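Local coordinates for 5' nucleotidase family protein (Staphylococcus aureus subsp. aureus, PDB 4Q7F) that belongs to the 5'-nucleotidase family, joining a calcineurin-like phosphoesterase domain that holds manganese and magnesium to a C-terminal domain that shares in the ligand pocket, at residues E335-P340 against A408-V413; S369-V374 against R378-N383; H53-D58 against T269-V274; Y31-D36 against V94-R99. All coordinates share one frame; numbering follows the deposited sequence.

Interaction 1 (E335-P340 against A408-V413); sequences EARVAP and AEYFDV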
loop_
_atom_site.group_PDB
_atom_site.type_symbol
_atom_site.label_atom_id
_atom_site.label_comp_id
_atom_site.label_asym_id
_atom_site.label_seq_id
_atom_site.Cartn_x
_atom_site.Cartn_y
_atom_site.Cartn_z
ATOM N N GLU A 335 -3.724 19.789 10.932
ATOM C CA GLU A 335 -4.204 20.313 12.209
ATOM C C GLU A 335 -4.509 19.186 13.191
ATOM O O GLU A 335 -4.322 19.337 14.394
ATOM C CB GLU A 335 -5.443 21.195 12.009
ATOM C CG GLU A 335 -5.138 22.520 11.321
ATOM C CD GLU A 335 -6.344 23.433 11.223
ATOM O OE1 GLU A 335 -7.482 22.923 11.138
ATOM O OE2 GLU A 335 -6.146 24.665 11.220
ATOM N N ALA A 336 -4.949 18.050 12.654
ATOM C CA ALA A 336 -5.293 16.897 13.442
ATOM C C ALA A 336 -4.068 16.011 13.685
ATOM O O ALA A 336 -4.203 14.907 14.197
ATOM C CB ALA A 336 -6.411 16.120 12.764
ATOM N N ARG A 337 -2.878 16.484 13.293
ATOM C CA ARG A 337 -1.624 15.784 13.563
ATOM C C ARG A 337 -0.740 16.592 14.537
ATOM O O ARG A 337 -0.074 15.997 15.398
ATOM C CB ARG A 337 -0.871 15.426 12.274
ATOM C CG ARG A 337 -1.573 14.349 11.453
ATOM C CD ARG A 337 -0.688 13.828 10.330
ATOM N NE ARG A 337 -1.363 12.799 9.539
ATOM C CZ ARG A 337 -1.908 12.969 8.336
ATOM N NH1 ARG A 337 -1.858 14.139 7.694
ATOM N NH2 ARG A 337 -2.496 11.942 7.756
ATOM N N VAL A 338 -0.724 17.922 14.402
ATOM C CA VAL A 338 0.055 18.797 15.325
ATOM C C VAL A 338 -0.545 18.969 16.698
ATOM O O VAL A 338 0.123 19.474 17.611
ATOM C CB VAL A 338 0.237 20.269 14.851
ATOM C CG1 VAL A 338 1.617 20.538 14.282
ATOM C CG2 VAL A 338 -0.924 20.751 13.994
ATOM N N ALA A 339 -1.809 18.623 16.847
ATOM C CA ALA A 339 -2.468 18.801 18.130
ATOM C C ALA A 339 -3.650 17.858 18.222
ATOM O O ALA A 339 -4.095 17.289 17.193
ATOM C CB ALA A 339 -2.934 20.257 18.287
ATOM N N PRO A 340 -4.151 17.661 19.444
ATOM C CA PRO A 340 -5.294 16.789 19.619
ATOM C C PRO A 340 -6.486 17.256 18.806
ATOM O O PRO A 340 -6.668 18.467 18.594
ATOM C CB PRO A 340 -5.625 16.930 21.111
ATOM C CG PRO A 340 -4.355 17.369 21.765
ATOM C CD PRO A 340 -3.611 18.162 20.731
ATOM N N ALA A 408 7.585 11.599 16.197
ATOM C CA ALA A 408 8.039 12.996 16.203
ATOM C C ALA A 408 8.968 13.361 15.029
ATOM O O ALA A 408 9.149 14.558 14.720
ATOM C CB ALA A 408 8.696 13.367 17.575
ATOM N N GLU A 409 9.557 12.355 14.388
ATOM C CA GLU A 409 10.402 12.544 13.196
ATOM C C GLU A 409 9.582 13.050 12.007
ATOM O O GLU A 409 10.133 13.545 11.031
ATOM C CB GLU A 409 11.082 11.240 12.778
ATOM C CG GLU A 409 12.094 10.720 13.777
ATOM C CD GLU A 409 12.663 9.381 13.378
ATOM O OE1 GLU A 409 12.483 8.970 12.186
ATOM O OE2 GLU A 409 13.269 8.721 14.246
ATOM N N TYR A 410 8.264 12.885 12.103
ATOM C CA TYR A 410 7.314 13.348 11.094
ATOM C C TYR A 410 7.366 14.851 10.897
ATOM O O TYR A 410 7.024 15.332 9.850
ATOM C CB TYR A 410 5.890 12.985 11.541
ATOM C CG TYR A 410 4.798 13.450 10.630
ATOM C CD1 TYR A 410 4.592 12.833 9.400
ATOM C CD2 TYR A 410 3.937 14.471 10.998
ATOM C CE1 TYR A 410 3.574 13.226 8.566
ATOM C CE2 TYR A 410 2.922 14.875 10.156
ATOM C CZ TYR A 410 2.752 14.251 8.943
ATOM O OH TYR A 410 1.733 14.654 8.123
ATOM N N PHE A 411 7.783 15.592 11.919
ATOM C CA PHE A 411 7.813 17.031 11.846
ATOM C C PHE A 411 9.193 17.610 11.559
ATOM O O PHE A 411 10.225 16.979 11.794
ATOM C CB PHE A 411 7.327 17.657 13.169
ATOM C CG PHE A 411 5.920 17.285 13.550
ATOM C CD1 PHE A 411 4.839 17.873 12.924
ATOM C CD2 PHE A 411 5.685 16.378 14.564
ATOM C CE1 PHE A 411 3.544 17.534 13.277
ATOM C CE2 PHE A 411 4.397 16.033 14.921
ATOM C CZ PHE A 411 3.325 16.608 14.279
ATOM N N ASP A 412 9.172 18.827 11.016
ATOM C CA ASP A 412 10.369 19.605 10.777
ATOM C C ASP A 412 9.936 21.059 10.927
ATOM O O ASP A 412 8.768 21.333 11.162
ATOM C CB ASP A 412 10.968 19.340 9.398
ATOM C CG ASP A 412 12.320 20.010 9.215
ATOM O OD1 ASP A 412 12.948 20.415 10.239
ATOM O OD2 ASP A 412 12.757 20.151 8.054
ATOM N N VAL A 413 10.875 21.984 10.852
ATOM C CA VAL A 413 10.560 23.395 10.952
ATOM C C VAL A 413 10.905 24.077 9.630
ATOM O O VAL A 413 12.009 23.935 9.129
ATOM C CB VAL A 413 11.351 24.069 12.099
ATOM C CG1 VAL A 413 11.154 25.582 12.091
ATOM C CG2 VAL A 413 10.948 23.469 13.438
HETATM O O HOH W 1 -0.255 16.505 7.905
#

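Interaction 2 (S369-V374 against R378-N383); sequences SGFKQV and RDVINN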
loop_
_atom_site.group_PDB
_atom_site.type_symbol
_atom_site.label_atom_id
_atom_site.label_comp_id
_atom_site.label_asym_id
_atom_site.label_seq_id
_atom_site.Cartn_x
_atom_site.Cartn_y
_atom_site.Cartn_z
ATOM N N SER A 369 -11.202 11.725 6.993
ATOM C CA SER A 369 -11.811 13.044 7.159
ATOM C C SER A 369 -12.664 13.133 8.448
ATOM O O SER A 369 -13.412 14.091 8.640
ATOM C CB SER A 369 -12.652 13.372 5.925
ATOM O OG SER A 369 -13.560 12.321 5.657
ATOM N N GLY A 370 -12.541 12.153 9.339
ATOM C CA GLY A 370 -13.320 12.157 10.575
ATOM C C GLY A 370 -14.772 11.801 10.325
ATOM O O GLY A 370 -15.129 11.329 9.232
ATOM N N PHE A 371 -15.616 11.996 11.334
ATOM C CA PHE A 371 -17.028 11.704 11.184
ATOM C C PHE A 371 -17.900 12.959 11.319
ATOM O O PHE A 371 -17.628 13.845 12.119
ATOM C CB PHE A 371 -17.565 10.715 12.224
ATOM C CG PHE A 371 -16.934 9.343 12.212
ATOM C CD1 PHE A 371 -16.507 8.740 11.049
ATOM C CD2 PHE A 371 -16.901 8.604 13.384
ATOM C CE1 PHE A 371 -15.971 7.457 11.066
ATOM C CE2 PHE A 371 -16.383 7.324 13.410
ATOM C CZ PHE A 371 -15.910 6.748 12.249
ATOM N N LYS A 372 -18.960 12.993 10.527
ATOM C CA LYS A 372 -19.966 14.027 10.639
ATOM C C LYS A 372 -20.932 13.389 11.623
ATOM O O LYS A 372 -20.667 12.285 12.108
ATOM C CB LYS A 372 -20.661 14.269 9.306
ATOM C CG LYS A 372 -19.751 14.761 8.193
ATOM C CD LYS A 372 -20.455 14.741 6.842
ATOM C CE LYS A 372 -20.762 13.310 6.411
ATOM N NZ LYS A 372 -21.437 13.241 5.093
ATOM N N GLN A 373 -22.052 14.042 11.895
ATOM C CA GLN A 373 -23.014 13.497 12.833
ATOM C C GLN A 373 -23.597 12.182 12.328
ATOM O O GLN A 373 -23.773 11.246 13.109
ATOM C CB GLN A 373 -24.113 14.509 13.152
ATOM C CG GLN A 373 -23.560 15.790 13.742
ATOM C CD GLN A 373 -24.622 16.681 14.350
ATOM O OE1 GLN A 373 -25.596 16.206 14.944
ATOM N NE2 GLN A 373 -24.412 17.986 14.251
ATOM N N VAL A 374 -23.890 12.093 11.034
ATOM C CA VAL A 374 -24.391 10.844 10.482
ATOM C C VAL A 374 -23.163 10.096 9.979
ATOM O O VAL A 374 -22.344 10.642 9.225
ATOM C CB VAL A 374 -25.438 11.058 9.368
ATOM C CG1 VAL A 374 -25.924 9.719 8.823
ATOM C CG2 VAL A 374 -26.614 11.864 9.905
ATOM N N ARG A 378 -19.325 4.019 4.480
ATOM C CA ARG A 378 -18.385 4.814 3.652
ATOM C C ARG A 378 -17.405 5.588 4.533
ATOM O O ARG A 378 -16.210 5.568 4.313
ATOM C CB ARG A 378 -19.165 5.818 2.786
ATOM C CG ARG A 378 -18.339 6.549 1.705
ATOM C CD ARG A 378 -19.138 7.598 0.932
ATOM N NE ARG A 378 -20.368 7.032 0.405
ATOM C CZ ARG A 378 -20.487 6.427 -0.767
ATOM N NH1 ARG A 378 -19.455 6.331 -1.609
ATOM N NH2 ARG A 378 -21.657 5.921 -1.094
ATOM N N ASP A 379 -17.943 6.268 5.532
ATOM C CA ASP A 379 -17.136 7.076 6.449
ATOM C C ASP A 379 -16.194 6.246 7.296
ATOM O O ASP A 379 -15.053 6.631 7.508
ATOM C CB ASP A 379 -18.060 7.916 7.315
ATOM C CG ASP A 379 -19.043 8.725 6.483
ATOM O OD1 ASP A 379 -18.589 9.486 5.603
ATOM O OD2 ASP A 379 -20.259 8.601 6.692
ATOM N N VAL A 380 -16.662 5.099 7.784
ATOM C CA VAL A 380 -15.840 4.233 8.619
ATOM C C VAL A 380 -14.638 3.718 7.838
ATOM O O VAL A 380 -13.510 3.704 8.340
ATOM C CB VAL A 380 -16.644 3.026 9.172
ATOM C CG1 VAL A 380 -15.711 2.011 9.817
ATOM C CG2 VAL A 380 -17.719 3.474 10.153
ATOM N N ILE A 381 -14.894 3.277 6.608
ATOM C CA ILE A 381 -13.835 2.741 5.767
ATOM C C ILE A 381 -12.801 3.818 5.415
ATOM O O ILE A 381 -11.601 3.548 5.455
ATOM C CB ILE A 381 -14.388 2.078 4.486
ATOM C CG1 ILE A 381 -15.267 0.864 4.845
ATOM C CG2 ILE A 381 -13.220 1.624 3.636
ATOM C CD1 ILE A 381 -15.971 0.180 3.676
ATOM N N ASN A 382 -13.259 5.018 5.073
ATOM C CA ASN A 382 -12.341 6.107 4.751
ATOM C C ASN A 382 -11.442 6.453 5.908
ATOM O O ASN A 382 -10.282 6.808 5.706
ATOM C CB ASN A 382 -13.106 7.356 4.267
ATOM C CG ASN A 382 -13.636 7.188 2.860
ATOM O OD1 ASN A 382 -13.029 6.489 2.059
ATOM N ND2 ASN A 382 -14.752 7.822 2.548
ATOM N N ASN A 383 -11.966 6.347 7.118
ATOM C CA ASN A 383 -11.150 6.634 8.317
ATOM C C ASN A 383 -10.253 5.469 8.756
ATOM O O ASN A 383 -9.252 5.689 9.405
ATOM C CB ASN A 383 -12.039 7.140 9.423
ATOM C CG ASN A 383 -12.499 8.560 9.150
ATOM O OD1 ASN A 383 -11.716 9.498 9.277
ATOM N ND2 ASN A 383 -13.748 8.722 8.747
HETATM O O HOH W 2 -15.524 10.228 5.591
HETATM O O HOH W 3 -20.771 10.284 3.444
#

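Interaction 3 (H53-D58 against T269-V274); sequences HVIEQD and TTVGRV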
loop_
_atom_site.group_PDB
_atom_site.type_symbol
_atom_site.label_atom_id
_atom_site.label_comp_id
_atom_site.label_asym_id
_atom_site.label_seq_id
_atom_site.Cartn_x
_atom_site.Cartn_y
_atom_site.Cartn_z
ATOM N N HIS A 53 -9.809 0.365 -20.981
ATOM C CA HIS A 53 -10.372 0.953 -22.189
ATOM C C HIS A 53 -9.268 1.739 -22.948
ATOM O O HIS A 53 -9.172 1.674 -24.164
ATOM C CB HIS A 53 -11.548 1.850 -21.807
ATOM C CG HIS A 53 -12.143 2.615 -22.936
ATOM N ND1 HIS A 53 -12.899 2.023 -23.923
ATOM C CD2 HIS A 53 -12.151 3.945 -23.200
ATOM C CE1 HIS A 53 -13.331 2.945 -24.753
ATOM N NE2 HIS A 53 -12.895 4.121 -24.335
ATOM N N VAL A 54 -8.407 2.417 -22.210
ATOM C CA VAL A 54 -7.312 3.181 -22.816
ATOM C C VAL A 54 -6.306 2.255 -23.493
ATOM O O VAL A 54 -5.788 2.570 -24.564
ATOM C CB VAL A 54 -6.599 4.045 -21.761
ATOM C CG1 VAL A 54 -5.259 4.555 -22.278
ATOM C CG2 VAL A 54 -7.489 5.211 -21.354
ATOM N N ILE A 55 -6.037 1.107 -22.876
ATOM C CA ILE A 55 -5.110 0.132 -23.413
ATOM C C ILE A 55 -5.708 -0.469 -24.696
ATOM O O ILE A 55 -5.059 -0.505 -25.757
ATOM C CB ILE A 55 -4.814 -0.967 -22.375
ATOM C CG1 ILE A 55 -4.029 -0.373 -21.202
ATOM C CG2 ILE A 55 -4.002 -2.101 -22.968
ATOM C CD1 ILE A 55 -3.872 -1.319 -20.050
ATOM N N GLU A 56 -6.949 -0.908 -24.580
ATOM C CA GLU A 56 -7.648 -1.520 -25.705
ATOM C C GLU A 56 -7.638 -0.635 -26.949
ATOM O O GLU A 56 -7.285 -1.086 -28.035
ATOM C CB GLU A 56 -9.070 -1.916 -25.285
ATOM C CG GLU A 56 -9.093 -3.105 -24.350
ATOM C CD GLU A 56 -8.465 -4.341 -24.974
ATOM O OE1 GLU A 56 -9.044 -4.874 -25.930
ATOM O OE2 GLU A 56 -7.410 -4.799 -24.485
ATOM N N GLN A 57 -8.011 0.636 -26.805
ATOM C CA GLN A 57 -7.967 1.538 -27.938
ATOM C C GLN A 57 -6.546 1.735 -28.480
ATOM O O GLN A 57 -6.335 1.665 -29.668
ATOM C CB GLN A 57 -8.597 2.895 -27.600
ATOM C CG GLN A 57 -10.080 2.782 -27.342
ATOM C CD GLN A 57 -10.766 4.105 -27.147
ATOM O OE1 GLN A 57 -11.761 4.394 -27.811
ATOM N NE2 GLN A 57 -10.245 4.922 -26.243
ATOM N N ASP A 58 -5.581 1.973 -27.603
ATOM C CA ASP A 58 -4.202 2.257 -28.032
ATOM C C ASP A 58 -3.384 1.105 -28.625
ATOM O O ASP A 58 -2.455 1.326 -29.398
ATOM C CB ASP A 58 -3.399 2.716 -26.811
ATOM C CG ASP A 58 -2.061 3.336 -27.197
ATOM O OD1 ASP A 58 -2.082 4.484 -27.655
ATOM O OD2 ASP A 58 -0.993 2.715 -26.998
ATOM N N THR A 269 -4.837 5.646 -12.768
ATOM C CA THR A 269 -4.851 7.010 -13.271
ATOM C C THR A 269 -3.877 7.111 -14.442
ATOM O O THR A 269 -3.934 8.064 -15.221
ATOM C CB THR A 269 -4.430 8.022 -12.194
ATOM O OG1 THR A 269 -3.124 7.695 -11.738
ATOM C CG2 THR A 269 -5.378 7.975 -11.016
ATOM N N THR A 270 -2.980 6.121 -14.555
ATOM C CA THR A 270 -2.012 6.059 -15.664
ATOM C C THR A 270 -1.783 4.583 -16.057
ATOM O O THR A 270 -2.214 3.666 -15.350
ATOM C CB THR A 270 -0.662 6.747 -15.324
ATOM O OG1 THR A 270 -0.063 6.110 -14.197
ATOM C CG2 THR A 270 -0.852 8.214 -14.962
ATOM N N VAL A 271 -1.192 4.393 -17.227
ATOM C CA VAL A 271 -0.858 3.107 -17.787
ATOM C C VAL A 271 0.547 3.228 -18.360
ATOM O O VAL A 271 0.813 4.180 -19.073
ATOM C CB VAL A 271 -1.787 2.761 -18.963
ATOM C CG1 VAL A 271 -1.292 1.507 -19.657
ATOM C CG2 VAL A 271 -3.218 2.602 -18.484
ATOM N N GLY A 272 1.438 2.290 -18.041
ATOM C CA GLY A 272 2.796 2.315 -18.570
ATOM C C GLY A 272 2.793 1.627 -19.917
ATOM O O GLY A 272 2.141 0.593 -20.072
ATOM N N ARG A 273 3.485 2.210 -20.896
ATOM C CA ARG A 273 3.585 1.600 -22.233
ATOM C C ARG A 273 5.040 1.614 -22.660
ATOM O O ARG A 273 5.674 2.663 -22.661
ATOM C CB ARG A 273 2.755 2.333 -23.274
ATOM C CG ARG A 273 2.761 1.646 -24.638
ATOM C CD ARG A 273 2.031 2.461 -25.684
ATOM N NE ARG A 273 2.795 3.639 -26.126
ATOM C CZ ARG A 273 2.280 4.660 -26.806
ATOM N NH1 ARG A 273 0.993 4.687 -27.129
ATOM N NH2 ARG A 273 3.054 5.663 -27.189
ATOM N N VAL A 274 5.571 0.435 -22.964
ATOM C CA VAL A 274 6.926 0.317 -23.455
ATOM C C VAL A 274 6.823 -0.380 -24.786
ATOM O O VAL A 274 6.212 -1.438 -24.870
ATOM C CB VAL A 274 7.809 -0.486 -22.501
ATOM C CG1 VAL A 274 9.185 -0.708 -23.109
ATOM C CG2 VAL A 274 7.931 0.257 -21.173
#

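Interaction 4 (Y31-D36 against V94-R99); sequences YIFPTD and VDFYNR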
loop_
_atom_site.group_PDB
_atom_site.type_symbol
_atom_site.label_atom_id
_atom_site.label_comp_id
_atom_site.label_asym_id
_atom_site.label_seq_id
_atom_site.Cartn_x
_atom_site.Cartn_y
_atom_site.Cartn_z
ATOM N N TYR A 31 -9.579 -0.578 -7.287
ATOM C CA TYR A 31 -10.278 0.573 -7.844
ATOM C C TYR A 31 -10.593 0.226 -9.307
ATOM O O TYR A 31 -9.800 0.460 -10.213
ATOM C CB TYR A 31 -9.461 1.840 -7.736
ATOM C CG TYR A 31 -9.388 2.320 -6.309
ATOM C CD1 TYR A 31 -8.426 1.841 -5.446
ATOM C CD2 TYR A 31 -10.340 3.194 -5.808
ATOM C CE1 TYR A 31 -8.374 2.257 -4.117
ATOM C CE2 TYR A 31 -10.304 3.612 -4.481
ATOM C CZ TYR A 31 -9.320 3.129 -3.647
ATOM O OH TYR A 31 -9.280 3.523 -2.336
ATOM N N ILE A 32 -11.760 -0.363 -9.493
ATOM C CA ILE A 32 -12.235 -0.831 -10.784
ATOM C C ILE A 32 -13.119 0.245 -11.426
ATOM O O ILE A 32 -12.945 0.597 -12.591
ATOM C CB ILE A 32 -13.082 -2.103 -10.588
ATOM C CG1 ILE A 32 -12.271 -3.195 -9.882
ATOM C CG2 ILE A 32 -13.646 -2.588 -11.932
ATOM C CD1 ILE A 32 -11.021 -3.621 -10.594
ATOM N N PHE A 33 -14.081 0.742 -10.658
ATOM C CA PHE A 33 -14.981 1.779 -11.120
ATOM C C PHE A 33 -14.272 3.112 -11.184
ATOM O O PHE A 33 -13.217 3.254 -10.602
ATOM C CB PHE A 33 -16.193 1.844 -10.230
ATOM C CG PHE A 33 -16.983 0.571 -10.234
ATOM C CD1 PHE A 33 -17.748 0.235 -11.323
ATOM C CD2 PHE A 33 -16.912 -0.301 -9.187
ATOM C CE1 PHE A 33 -18.449 -0.942 -11.353
ATOM C CE2 PHE A 33 -17.627 -1.486 -9.202
ATOM C CZ PHE A 33 -18.384 -1.806 -10.297
ATOM N N PRO A 34 -14.834 4.089 -11.929
ATOM C CA PRO A 34 -14.182 5.405 -12.033
ATOM C C PRO A 34 -14.553 6.298 -10.866
ATOM O O PRO A 34 -15.267 7.308 -11.050
ATOM C CB PRO A 34 -14.724 5.940 -13.351
ATOM C CG PRO A 34 -16.076 5.310 -13.459
ATOM C CD PRO A 34 -15.883 3.926 -12.954
ATOM N N THR A 35 -14.096 5.903 -9.670
ATOM C CA THR A 35 -14.386 6.628 -8.432
ATOM C C THR A 35 -13.439 6.259 -7.304
ATOM O O THR A 35 -12.943 5.130 -7.248
ATOM C CB THR A 35 -15.823 6.336 -7.949
ATOM O OG1 THR A 35 -16.087 7.035 -6.727
ATOM C CG2 THR A 35 -16.028 4.834 -7.727
ATOM N N ASP A 36 -13.215 7.208 -6.386
ATOM C CA ASP A 36 -12.413 6.970 -5.187
ATOM C C ASP A 36 -13.361 6.798 -3.971
ATOM O O ASP A 36 -12.919 6.697 -2.829
ATOM C CB ASP A 36 -11.396 8.098 -4.950
ATOM C CG ASP A 36 -12.031 9.449 -4.732
ATOM O OD1 ASP A 36 -13.257 9.562 -4.508
ATOM O OD2 ASP A 36 -11.276 10.434 -4.771
ATOM N N VAL A 94 -12.163 -10.873 -9.638
ATOM C CA VAL A 94 -11.450 -11.729 -10.574
ATOM C C VAL A 94 -12.151 -11.684 -11.943
ATOM O O VAL A 94 -11.493 -11.638 -12.986
ATOM C CB VAL A 94 -11.358 -13.195 -10.047
ATOM C CG1 VAL A 94 -10.928 -14.164 -11.150
ATOM C CG2 VAL A 94 -10.413 -13.299 -8.869
ATOM N N ASP A 95 -13.477 -11.692 -11.932
ATOM C CA ASP A 95 -14.255 -11.590 -13.180
ATOM C C ASP A 95 -13.849 -10.356 -14.016
ATOM O O ASP A 95 -13.737 -10.447 -15.247
ATOM C CB ASP A 95 -15.739 -11.564 -12.899
ATOM C CG ASP A 95 -16.265 -12.906 -12.449
ATOM O OD1 ASP A 95 -15.486 -13.880 -12.434
ATOM O OD2 ASP A 95 -17.457 -12.994 -12.130
ATOM N N PHE A 96 -13.640 -9.213 -13.364
ATOM C CA PHE A 96 -13.183 -8.029 -14.079
ATOM C C PHE A 96 -11.855 -8.318 -14.760
ATOM O O PHE A 96 -11.709 -8.057 -15.967
ATOM C CB PHE A 96 -13.037 -6.789 -13.162
ATOM C CG PHE A 96 -14.346 -6.135 -12.806
ATOM C CD1 PHE A 96 -15.056 -5.431 -13.771
ATOM C CD2 PHE A 96 -14.859 -6.200 -11.519
ATOM C CE1 PHE A 96 -16.260 -4.824 -13.469
ATOM C CE2 PHE A 96 -16.060 -5.586 -11.208
ATOM C CZ PHE A 96 -16.763 -4.901 -12.174
ATOM N N TYR A 97 -10.873 -8.836 -14.021
ATOM C CA TYR A 97 -9.573 -9.105 -14.639
ATOM C C TYR A 97 -9.681 -10.135 -15.759
ATOM O O TYR A 97 -9.072 -9.989 -16.822
ATOM C CB TYR A 97 -8.529 -9.531 -13.615
ATOM C CG TYR A 97 -7.885 -8.383 -12.890
ATOM C CD1 TYR A 97 -8.451 -7.831 -11.759
ATOM C CD2 TYR A 97 -6.705 -7.832 -13.367
ATOM C CE1 TYR A 97 -7.846 -6.756 -11.111
ATOM C CE2 TYR A 97 -6.110 -6.766 -12.742
ATOM C CZ TYR A 97 -6.677 -6.235 -11.616
ATOM O OH TYR A 97 -6.034 -5.173 -11.020
ATOM N N ASN A 98 -10.470 -11.173 -15.513
ATOM C CA ASN A 98 -10.624 -12.221 -16.460
ATOM C C ASN A 98 -11.212 -11.782 -17.796
ATOM O O ASN A 98 -10.760 -12.278 -18.831
ATOM C CB ASN A 98 -11.420 -13.409 -15.865
ATOM C CG ASN A 98 -10.555 -14.319 -15.005
ATOM O OD1 ASN A 98 -9.354 -14.144 -14.912
ATOM N ND2 ASN A 98 -11.173 -15.301 -14.381
ATOM N N ARG A 99 -12.198 -10.871 -17.789
ATOM C CA ARG A 99 -12.792 -10.373 -19.042
ATOM C C ARG A 99 -11.779 -9.632 -19.881
ATOM O O ARG A 99 -11.840 -9.661 -21.097
ATOM C CB ARG A 99 -13.873 -9.321 -18.833
ATOM C CG ARG A 99 -15.004 -9.635 -17.910
ATOM C CD ARG A 99 -16.126 -8.675 -18.241
ATOM N NE ARG A 99 -16.941 -8.402 -17.080
ATOM C CZ ARG A 99 -17.031 -7.213 -16.509
ATOM N NH1 ARG A 99 -17.790 -7.073 -15.438
ATOM N NH2 ARG A 99 -16.396 -6.172 -17.032
#

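Interaction 1 (E335-P340 against A408-V413)
R337 and V338 reach across to Y410 and F411 in the 5'-nucleotidase C-terminal domain. The first pair lies on a short, weakly bonded helix. The second ends a type I beta turn, A408 to F411, that leads into the two-stranded antiparallel sheet of 411-414 and 417-420. R337 sets CG beside its backbone N (chi1 -69°) and then runs extended to NE. It crosses the Y410 side chain at about a right angle, with R337 CD 3.4 Å from Y410 OH. The two polar ends are joined through a water. This water accepts from R337 NH1 at 2.9 Å and sits 2.7 Å from Y410 OH, in the plane of both flat groups. Further bonds hold each end: R337 NH2 to L364 O, and Y410 OH to H431 ND1. Y410 turns CG anti to its N (chi1 178°), while F411 keeps CG beside its own. With these torsions the two rings lie against each other, and Y410 CD2 lies 3.8 Å above the centre of the F411 ring. V338 adds an apolar touch, CG1 to F411 CE1 at 3.7 Å. Y434 ties the group together: it stacks on Y410, meets F411 edge-to-face and bonds R337 O through its hydroxyl. The same carbonyl oxygen lies at the edge of the F411 ring, near its plane, with R337 O 3.6 Å from F411 CZ.

Interaction 2 (S369-V374 against R378-N383)
N383 keeps CG beside its backbone N (chi1 -73°), and a chi2 of -74° turns its amide toward the backbone of G370. In this part of the 5'-nucleotidase C-terminal domain a short strand is thus joined to the helix just after it, through an asparagine that bonds both backbone polar atoms of a glycine. G370 N donates to N383 OD1 at 2.8 Å, in the carbonyl plane and on a lone pair. N383 ND2 donates back to G370 O at 3.0 Å, but from above that carbonyl plane. ND2 also gives a bond to D379 O, 2.8 Å away, one turn back in its own helix. N383 N reaches the same oxygen from the opposite face. The three side-chain bonds, one to OD1 and two from ND2, fix the rotation of the amide. F371 swings its ring in beside it, the two planes 87° apart, with F371 CE1 3.5 Å from N383 ND2. D379 O lies at the edge of that ring. The outer part is wetter. D379 OD1 accepts from two waters; one is also bonded to S369 OG, the other weakly to K372 NZ. D379 OD2 is held by T376 OG1. Strand 370-371 pairs antiparallel with 328-329. F371 meets F343 edge-to-face and touches L509. Helix 377-383 packs through V380 on helix 501-511, and through R378 and I381 on helix 304-317.

Interaction 3 (H53-D58 against T269-V274)
D58 and R273 form a salt bridge between helix 48-59 and strand 270-278. R273 NH1 donates to D58 OD2 at 2.8 Å with an angle of 158° at the hydrogen. The bond uses the syn lone pair of OD2 and lies close to the guanidinium plane. Carboxylate and guanidinium are nearly coplanar, 17° apart. One nitrogen makes the bridge, not a two-nitrogen fork; NE stands 4.0 Å from D58 OD2. R273 CD lies 3.3 Å from D58 OD2; the bend at chi3 (74°) then turns the guanidinium toward the carboxylate. This oxygen has a second partner, the hydroxyl of Y23 on strand 19-25. R273 NH2 has a long, weak ion pair with E290. Backbone bonds hold both segments in place. D58 N bonds V54 O in the helix, while V271 and R273 pair with L292 and E290 on one neighbouring strand. G272 and V274 pair with V24 and F22 on the other. Beside the salt bridge the contact is apolar: I55 CG1 meets V271 CG1 at 3.7 Å, and I55 CD1 lies 3.8 Å from the same methyl. Y23 touches I55, V271 and R273. Helix 48-59 connects the adjacent parallel strands 19-25 and 65-69. It is the helix of a beta-alpha-beta crossover, laid on one sheet of the calcineurin-like fold.

Interaction 4 (Y31-D36 against V94-R99)
I32 and F33 pack on F96 in the calcineurin-like domain, where the loop after strand 19-25 meets helix 91-99. The tight part is a CH-pi contact. I32 CG2 lies 3.5 Å from the centroid of the F96 ring and only 6° off its normal. The methyl is thus nearly equidistant from all six ring carbons. It gets there because chi1 of I32 (-58°) places CG1 beside the backbone N and leaves CG2 anti to it, over the face of F96. F33 adds an offset edge-to-face pair, in which F96 turns its edge toward the face of F33. The planes are 84° apart, the centroids 5.8 Å, and the closest approach is F33 CZ to F96 CZ at 4.0 Å. L309 and D306 of helix 304-317 also touch F96, and L49 touches both I32 and F33. All four touching residues are buried, so the loose side of the contact is not a solvent side. It lies toward Y97, whose hydroxyl is hydrogen-bonded to D69 OD2. There I32 CD1 comes no nearer to the ring than 4.5 Å, at Y97 CE1.

Interactions 3 and 4 belong to the metal-binding part, with centres about 15 Å apart, and their segments alternate along the chain. Helix 48-59 serves both: it supplies 53-58 to interaction 3, and it also packs against the loop of interaction 4. Interactions 1 and 2 lie in the C-terminal domain, centres about 22 Å apart. Interactions 2 and 4 come within about 5 Å at their nearest atoms although they fall in different family regions of the chain; R378 NH1 bonds F37 O there. None of the four forms the site itself. The R337 and N383 side chains are about 11 and 12 Å from bound 3D1, and that of Y97 is about 11 Å from manganese.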